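Local coordinates for protein 2-c-methyl-d-erythritol 4-phosphate cytidylyltransferase (PDB 2VSH) that catalyses transfer of the cytidylyl group of CTP to D-ribitol 5-phosphate, giving CDP-activated ribitol for teichoic acid precursors, at residues Lys49-Val54 and Glu95-Tyr100; Asp64-Tyr69 and Ile77-Gly82; Ile3-Leu8 and Glu39-Glu44. All blocks are in the same frame, centred on the assembly; numbering follows the deposited sequence.

Interaction 1. Residues Lys49-Val54 and Glu95-Tyr100. With CA (calcium ion), chain C.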
# COMPACT_ATOMS: atom_id res chain seq x y z
N LYS A 49 1.98 -1.60 32.40
CA LYS A 49 2.81 -0.43 32.10
C LYS A 49 2.80 -0.20 30.62
O LYS A 49 2.58 -1.13 29.85
CB LYS A 49 4.27 -0.64 32.53
CG LYS A 49 4.52 -0.70 34.02
CD LYS A 49 4.16 0.60 34.71
CE LYS A 49 4.67 0.62 36.14
NZ LYS A 49 3.80 1.47 36.99
N ILE A 50 3.08 1.04 30.22
CA ILE A 50 3.25 1.40 28.82
C ILE A 50 4.72 1.73 28.62
O ILE A 50 5.23 2.71 29.17
CB ILE A 50 2.37 2.61 28.44
CG1 ILE A 50 0.90 2.22 28.59
CG2 ILE A 50 2.65 3.02 27.00
CD1 ILE A 50 -0.03 3.40 28.83
N VAL A 51 5.41 0.87 27.89
CA VAL A 51 6.86 0.96 27.77
C VAL A 51 7.16 1.48 26.38
O VAL A 51 6.76 0.88 25.38
CB VAL A 51 7.56 -0.41 28.01
CG1 VAL A 51 9.08 -0.23 28.05
CG2 VAL A 51 7.05 -1.07 29.31
N VAL A 52 7.83 2.63 26.32
CA VAL A 52 8.09 3.32 25.06
C VAL A 52 9.58 3.28 24.71
O VAL A 52 10.42 3.79 25.45
CB VAL A 52 7.63 4.80 25.12
CG1 VAL A 52 7.52 5.39 23.70
CG2 VAL A 52 6.29 4.94 25.85
N GLY A 53 9.89 2.70 23.56
CA GLY A 53 11.27 2.61 23.07
C GLY A 53 11.57 3.80 22.18
O GLY A 53 10.99 3.95 21.12
N VAL A 54 12.50 4.64 22.62
CA VAL A 54 12.86 5.85 21.88
C VAL A 54 14.37 5.83 21.60
O VAL A 54 15.14 5.24 22.36
CB VAL A 54 12.46 7.13 22.70
CG1 VAL A 54 13.02 8.37 22.11
CG2 VAL A 54 10.94 7.26 22.77
N GLU A 95 13.34 -6.04 27.95
CA GLU A 95 14.35 -5.91 29.00
C GLU A 95 13.92 -4.91 30.08
O GLU A 95 14.07 -5.18 31.28
CB GLU A 95 15.73 -5.56 28.42
CG GLU A 95 16.38 -6.75 27.70
CD GLU A 95 17.70 -6.41 27.03
OE1 GLU A 95 18.49 -7.34 26.85
OE2 GLU A 95 17.95 -5.23 26.69
N ALA A 96 13.39 -3.77 29.66
CA ALA A 96 12.87 -2.74 30.57
C ALA A 96 11.69 -3.27 31.40
O ALA A 96 11.59 -3.02 32.60
CB ALA A 96 12.45 -1.50 29.79
N ILE A 97 10.80 -4.01 30.74
CA ILE A 97 9.71 -4.71 31.41
C ILE A 97 10.24 -5.68 32.48
O ILE A 97 9.75 -5.69 33.62
CB ILE A 97 8.85 -5.50 30.40
CG1 ILE A 97 8.03 -4.54 29.53
CG2 ILE A 97 7.93 -6.50 31.12
CD1 ILE A 97 7.34 -5.21 28.34
N ASP A 98 11.24 -6.49 32.11
CA ASP A 98 11.84 -7.48 33.01
C ASP A 98 12.47 -6.79 34.23
O ASP A 98 12.43 -7.31 35.33
CB ASP A 98 12.87 -8.31 32.23
CG ASP A 98 13.36 -9.53 32.97
OD1 ASP A 98 12.54 -10.27 33.57
OD2 ASP A 98 14.58 -9.79 32.92
N ALA A 99 13.03 -5.60 34.02
CA ALA A 99 13.64 -4.83 35.10
C ALA A 99 12.57 -4.25 36.05
O ALA A 99 12.80 -4.16 37.26
CB ALA A 99 14.52 -3.71 34.55
N TYR A 100 11.41 -3.90 35.49
CA TYR A 100 10.26 -3.46 36.29
C TYR A 100 9.75 -4.59 37.19
O TYR A 100 9.65 -4.43 38.41
CB TYR A 100 9.13 -2.88 35.38
CG TYR A 100 7.80 -2.78 36.11
CD1 TYR A 100 7.65 -1.89 37.18
CD2 TYR A 100 6.72 -3.59 35.77
CE1 TYR A 100 6.45 -1.82 37.90
CE2 TYR A 100 5.51 -3.53 36.48
CZ TYR A 100 5.39 -2.63 37.54
OH TYR A 100 4.21 -2.55 38.25
CA CA C . 14.41 -12.06 33.92
O HOH W 1 13.61 -12.82 31.73
O HOH W 2 14.78 -11.06 36.13

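Interaction 2. Residues Asp64-Tyr69 and Ile77-Gly82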
# COMPACT_ATOMS: atom_id res chain seq x y z
N ASP A 64 10.03 14.64 28.83
CA ASP A 64 9.44 15.97 28.90
C ASP A 64 7.98 15.96 28.39
O ASP A 64 7.09 16.54 29.02
CB ASP A 64 10.25 17.00 28.08
CG ASP A 64 11.61 17.33 28.71
OD1 ASP A 64 11.87 16.88 29.84
OD2 ASP A 64 12.41 18.06 28.06
N LEU A 65 7.76 15.30 27.26
CA LEU A 65 6.43 15.22 26.64
C LEU A 65 5.39 14.55 27.57
O LEU A 65 4.26 15.02 27.68
CB LEU A 65 6.51 14.46 25.32
CG LEU A 65 6.60 15.18 23.96
CD1 LEU A 65 7.09 16.65 24.00
CD2 LEU A 65 7.39 14.35 22.98
N VAL A 66 5.80 13.47 28.22
CA VAL A 66 4.98 12.79 29.23
C VAL A 66 4.67 13.71 30.41
O VAL A 66 3.52 13.83 30.83
CB VAL A 66 5.63 11.48 29.72
CG1 VAL A 66 4.89 10.89 30.94
CG2 VAL A 66 5.69 10.47 28.58
N ASP A 67 5.70 14.38 30.93
CA ASP A 67 5.51 15.35 32.01
C ASP A 67 4.52 16.42 31.60
O ASP A 67 3.66 16.82 32.40
CB ASP A 67 6.84 16.00 32.41
CG ASP A 67 7.71 15.09 33.25
OD1 ASP A 67 7.22 14.04 33.71
OD2 ASP A 67 8.90 15.43 33.46
N LYS A 68 4.64 16.89 30.36
CA LYS A 68 3.85 18.01 29.86
C LYS A 68 2.43 17.61 29.47
O LYS A 68 1.47 18.31 29.80
CB LYS A 68 4.53 18.64 28.64
CG LYS A 68 3.87 19.94 28.17
CD LYS A 68 4.52 20.50 26.91
CE LYS A 68 4.24 21.98 26.74
NZ LYS A 68 2.78 22.30 26.75
N TYR A 69 2.30 16.49 28.75
CA TYR A 69 1.02 16.13 28.15
C TYR A 69 0.24 15.07 28.93
O TYR A 69 -0.98 15.01 28.81
CB TYR A 69 1.19 15.71 26.67
CG TYR A 69 1.52 16.88 25.78
CD1 TYR A 69 2.84 17.15 25.39
CD2 TYR A 69 0.52 17.77 25.38
CE1 TYR A 69 3.13 18.26 24.59
CE2 TYR A 69 0.80 18.87 24.59
CZ TYR A 69 2.10 19.10 24.18
OH TYR A 69 2.37 20.21 23.42
N ILE A 77 3.99 5.01 32.68
CA ILE A 77 4.78 5.07 31.46
C ILE A 77 6.26 4.92 31.77
O ILE A 77 6.76 5.58 32.67
CB ILE A 77 4.50 6.37 30.67
CG1 ILE A 77 3.01 6.43 30.29
CG2 ILE A 77 5.41 6.45 29.43
CD1 ILE A 77 2.46 7.80 30.01
N ILE A 78 6.94 4.04 31.03
CA ILE A 78 8.39 3.87 31.12
C ILE A 78 8.97 4.22 29.75
O ILE A 78 8.64 3.58 28.76
CB ILE A 78 8.80 2.42 31.56
CG1 ILE A 78 8.35 2.14 33.00
CG2 ILE A 78 10.31 2.21 31.43
CD1 ILE A 78 8.35 0.64 33.40
N ILE A 79 9.80 5.27 29.72
CA ILE A 79 10.61 5.58 28.54
C ILE A 79 11.94 4.83 28.62
O ILE A 79 12.64 4.90 29.64
CB ILE A 79 10.88 7.11 28.39
CG1 ILE A 79 9.58 7.92 28.50
CG2 ILE A 79 11.60 7.41 27.05
CD1 ILE A 79 8.53 7.65 27.38
N THR A 80 12.29 4.11 27.56
CA THR A 80 13.57 3.39 27.51
C THR A 80 14.26 3.55 26.16
O THR A 80 13.61 3.91 25.17
CB THR A 80 13.42 1.89 27.94
OG1 THR A 80 14.71 1.34 28.25
CG2 THR A 80 12.73 1.05 26.84
N LYS A 81 15.57 3.33 26.14
CA LYS A 81 16.34 3.41 24.91
C LYS A 81 15.97 2.28 23.95
O LYS A 81 16.09 1.11 24.29
CB LYS A 81 17.84 3.38 25.21
CG LYS A 81 18.71 3.67 24.02
CD LYS A 81 20.18 3.72 24.41
CE LYS A 81 21.06 3.75 23.16
NZ LYS A 81 22.50 3.90 23.48
N GLY A 82 15.50 2.66 22.76
CA GLY A 82 15.24 1.70 21.69
C GLY A 82 16.53 1.27 20.99
O GLY A 82 17.64 1.58 21.45

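Interaction 3. Residues Ile3-Leu8 and Glu39-Glu44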
# COMPACT_ATOMS: atom_id res chain seq x y z
N ILE A 3 0.15 -7.74 31.27
CA ILE A 3 0.06 -7.29 29.89
C ILE A 3 0.66 -5.89 29.83
O ILE A 3 0.27 -5.00 30.58
CB ILE A 3 -1.40 -7.24 29.36
CG1 ILE A 3 -2.07 -8.61 29.48
CG2 ILE A 3 -1.41 -6.77 27.92
CD1 ILE A 3 -3.60 -8.55 29.40
N TYR A 4 1.64 -5.72 28.95
CA TYR A 4 2.32 -4.44 28.76
C TYR A 4 2.04 -3.91 27.37
O TYR A 4 1.77 -4.68 26.44
CB TYR A 4 3.83 -4.61 28.97
CG TYR A 4 4.18 -5.10 30.37
CD1 TYR A 4 4.33 -6.46 30.65
CD2 TYR A 4 4.32 -4.20 31.41
CE1 TYR A 4 4.64 -6.91 31.96
CE2 TYR A 4 4.62 -4.62 32.70
CZ TYR A 4 4.78 -5.98 32.97
OH TYR A 4 5.07 -6.38 34.25
N ALA A 5 2.08 -2.59 27.22
CA ALA A 5 2.14 -2.00 25.90
C ALA A 5 3.61 -1.72 25.60
O ALA A 5 4.35 -1.26 26.49
CB ALA A 5 1.32 -0.71 25.80
N GLY A 6 4.01 -2.04 24.37
CA GLY A 6 5.37 -1.78 23.86
C GLY A 6 5.31 -0.83 22.68
O GLY A 6 5.09 -1.26 21.54
N ILE A 7 5.53 0.45 22.94
CA ILE A 7 5.40 1.49 21.91
C ILE A 7 6.75 1.73 21.22
O ILE A 7 7.74 2.15 21.86
CB ILE A 7 4.80 2.81 22.51
CG1 ILE A 7 3.49 2.52 23.26
CG2 ILE A 7 4.63 3.88 21.43
CD1 ILE A 7 2.36 1.85 22.44
N LEU A 8 6.78 1.46 19.91
CA LEU A 8 7.99 1.53 19.10
C LEU A 8 8.11 2.91 18.51
O LEU A 8 7.39 3.28 17.57
CB LEU A 8 7.98 0.46 18.01
CG LEU A 8 8.02 -0.96 18.60
CD1 LEU A 8 7.37 -1.95 17.67
CD2 LEU A 8 9.46 -1.35 18.92
N GLU A 39 -1.81 7.79 24.74
CA GLU A 39 -3.18 8.05 25.24
C GLU A 39 -4.16 6.91 25.00
O GLU A 39 -4.94 6.59 25.88
CB GLU A 39 -3.77 9.31 24.59
CG GLU A 39 -3.48 10.59 25.35
CD GLU A 39 -3.93 11.83 24.59
OE1 GLU A 39 -4.65 11.69 23.57
OE2 GLU A 39 -3.57 12.96 25.01
N LYS A 40 -4.11 6.31 23.81
CA LYS A 40 -5.00 5.21 23.47
C LYS A 40 -4.78 3.98 24.35
O LYS A 40 -5.69 3.16 24.46
CB LYS A 40 -4.85 4.81 21.99
CG LYS A 40 -5.16 5.88 20.95
CD LYS A 40 -6.60 6.36 21.03
CE LYS A 40 -6.94 7.18 19.82
NZ LYS A 40 -6.20 8.48 19.80
N PHE A 41 -3.59 3.86 24.95
CA PHE A 41 -3.24 2.71 25.81
C PHE A 41 -3.46 2.93 27.32
O PHE A 41 -3.66 1.97 28.07
CB PHE A 41 -1.80 2.26 25.59
CG PHE A 41 -1.59 1.45 24.34
CD1 PHE A 41 -1.66 0.06 24.38
CD2 PHE A 41 -1.32 2.08 23.11
CE1 PHE A 41 -1.46 -0.70 23.22
CE2 PHE A 41 -1.12 1.32 21.94
CZ PHE A 41 -1.19 -0.07 22.00
N VAL A 42 -3.41 4.19 27.76
CA VAL A 42 -3.60 4.55 29.18
C VAL A 42 -4.98 4.21 29.76
O VAL A 42 -5.09 3.98 30.97
CB VAL A 42 -3.28 6.05 29.52
CG1 VAL A 42 -1.88 6.45 29.06
CG2 VAL A 42 -4.35 7.02 28.99
N LEU A 43 -6.02 4.21 28.94
CA LEU A 43 -7.35 3.91 29.47
C LEU A 43 -7.60 2.44 29.67
O LEU A 43 -8.47 2.06 30.46
CB LEU A 43 -8.47 4.46 28.57
CG LEU A 43 -8.92 5.89 28.71
CD1 LEU A 43 -10.09 6.06 27.76
CD2 LEU A 43 -9.34 6.20 30.14
N GLU A 44 -6.86 1.62 28.93
CA GLU A 44 -7.09 0.18 28.96
C GLU A 44 -6.79 -0.38 30.35
O GLU A 44 -5.62 -0.43 30.75
CB GLU A 44 -6.27 -0.52 27.86
CG GLU A 44 -6.35 -2.06 27.91
CD GLU A 44 -7.77 -2.57 27.98
OE1 GLU A 44 -8.03 -3.46 28.81
OE2 GLU A 44 -8.62 -2.07 27.23

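Interaction 1. Residues Lys49-Val54 and Glu95-Tyr100
Tyr100 OH is hydrogen-bonded to Glu48 OE1 and Lys49 NZ to the backbone O of Glu75, and with both polar ends tethered, the lysine chain crosses the tyrosine ring at about a right angle. The setting is the Rossmann-like alpha/beta core of the cytidylyltransferases, with helix 86-100 packed on one face of a largely parallel sheet and strand 50-54 beneath it. A bend at chi2 (-63°) lets Lys49 meet the ring twice. Its CG stands 3.9 Å from Tyr100 CE2, offset toward the rim, while CE reaches farther over the same face of the ring and comes within 3.5 Å of Tyr100 CE1. The CE methylene makes a CH-pi contact, 29° off the ring normal. With its ammonium group directed to Glu75, the lysine presents hydrocarbon to the aromatic face.

Deeper in, the interface is purely apolar. Val51 splits its two methyls between neighbouring helix residues: CG1 meets the Ala96 methyl, and CG2 rests on the CG1 methylene of Ile97. On the outer side of the helix, away from the strand, Asp98 binds a calcium ion through OD1 and OD2, and two waters also coordinate the metal; OD1 additionally accepts a hydrogen bond from Leu103 N. The closest approach in the apolar layer, 3.6 Å, is that of Val51 CG2 to Ile97 CG1.

Interaction 2. Residues Asp64-Tyr69 and Ile77-Gly82
In Val66 a chi1 of 170° sets CG1 anti to the backbone N and CG2 anti to the carbonyl carbon, so that both methyls face the strand; Ile77, with its chi2 extended at 157°, sends CD1 out to meet the first of them. The two side chains approach tip to tip, Val66 CG1 standing 4.0 Å from Ile77 CD1. The valine's other methyl serves two partners: Val66 CG2 lies 4.1 Å from Ile77 CG2 and 4.2 Å from Ile79 CD1. Ile79 also starts out toward the helix, but its chain, folded at chi2 (-64°), runs alongside the valine in the reverse sense, and only CD1 comes close.

One valine thus bridges two isoleucines placed two residues apart on the same face of strand 77-81. This is the helix-on-sheet packing of a beta-alpha-beta crossover, in which strand 50-54 leads through helix 59-69 into its parallel neighbour, strand 77-81. No hydrogen bond joins the helix and strand segments, and the spacings of 4.0 Å or more are those of ordinary methyl packing. Val52 of strand 50-54 touches both isoleucines, and Ile38 of helix 33-42 packs against Ile77. On the other face of the strand, Ile78 packs on Lys49 and Thr80 on Val51.

Interaction 3. Residues Ile3-Leu8 and Glu39-Glu44
The ring of Phe41 meets strand 3-9 at two points, and the two are met differently. Ile7 comes from the opposite direction to the phenylalanine and lays its CD1 over one face of the ring, 4.0 Å from the centroid and 29° off the normal, a CH-pi contact. Ile7 CD1 is displaced toward CD2 and CE2, with Phe41 CE2 nearest at 3.6 Å. The Ala5 methyl approaches obliquely from the same side of the ring plane, nearer the CD1 and CE1 atoms, with Phe41 CD1 at 3.4 Å. With chi1 at -77°, Phe41 CG lies anti to its own carbonyl carbon, which carries the ring across toward the strand.

Ala5 and Ile7 alternate with Gly6 along the strand, so both side chains leave on the helix side. Ile50 and Ile124 also touch Phe41, extending the hydrophobic core of this alpha/beta fold. The next strand residue, Leu8, is part of the probable CTP site. Ile7 was modelled in two conformers, so its ring contact holds for the one described. With three buried hydrocarbon groups and no hydrogen bond between the segments, cohesion rests on van der Waals packing, the CH-pi contact and burial of apolar surface.

In the fold
The three contacts share a single run of neighbouring parallel strands, in the order 77-81, 50-54, 3-9. Strand 50-54 is the middle member: Val52 N lies 2.7 Å from Ile78 O, a probable hydrogen bond to interaction 2, and Val51 N lies 2.8 Å from Ala5 O, likewise toward interaction 3. Its residues alternate between faces. Val51 turns to helix 86-100 in interaction 1, whereas Ile50 and Val52 turn to the side holding the helices of interactions 2 and 3. The probable CTP site borders this run: Leu8 belongs to it, the Ile7 side chain is about 4 Å from that of Ser114, and Val51's is about 9 Å from that of Leu8.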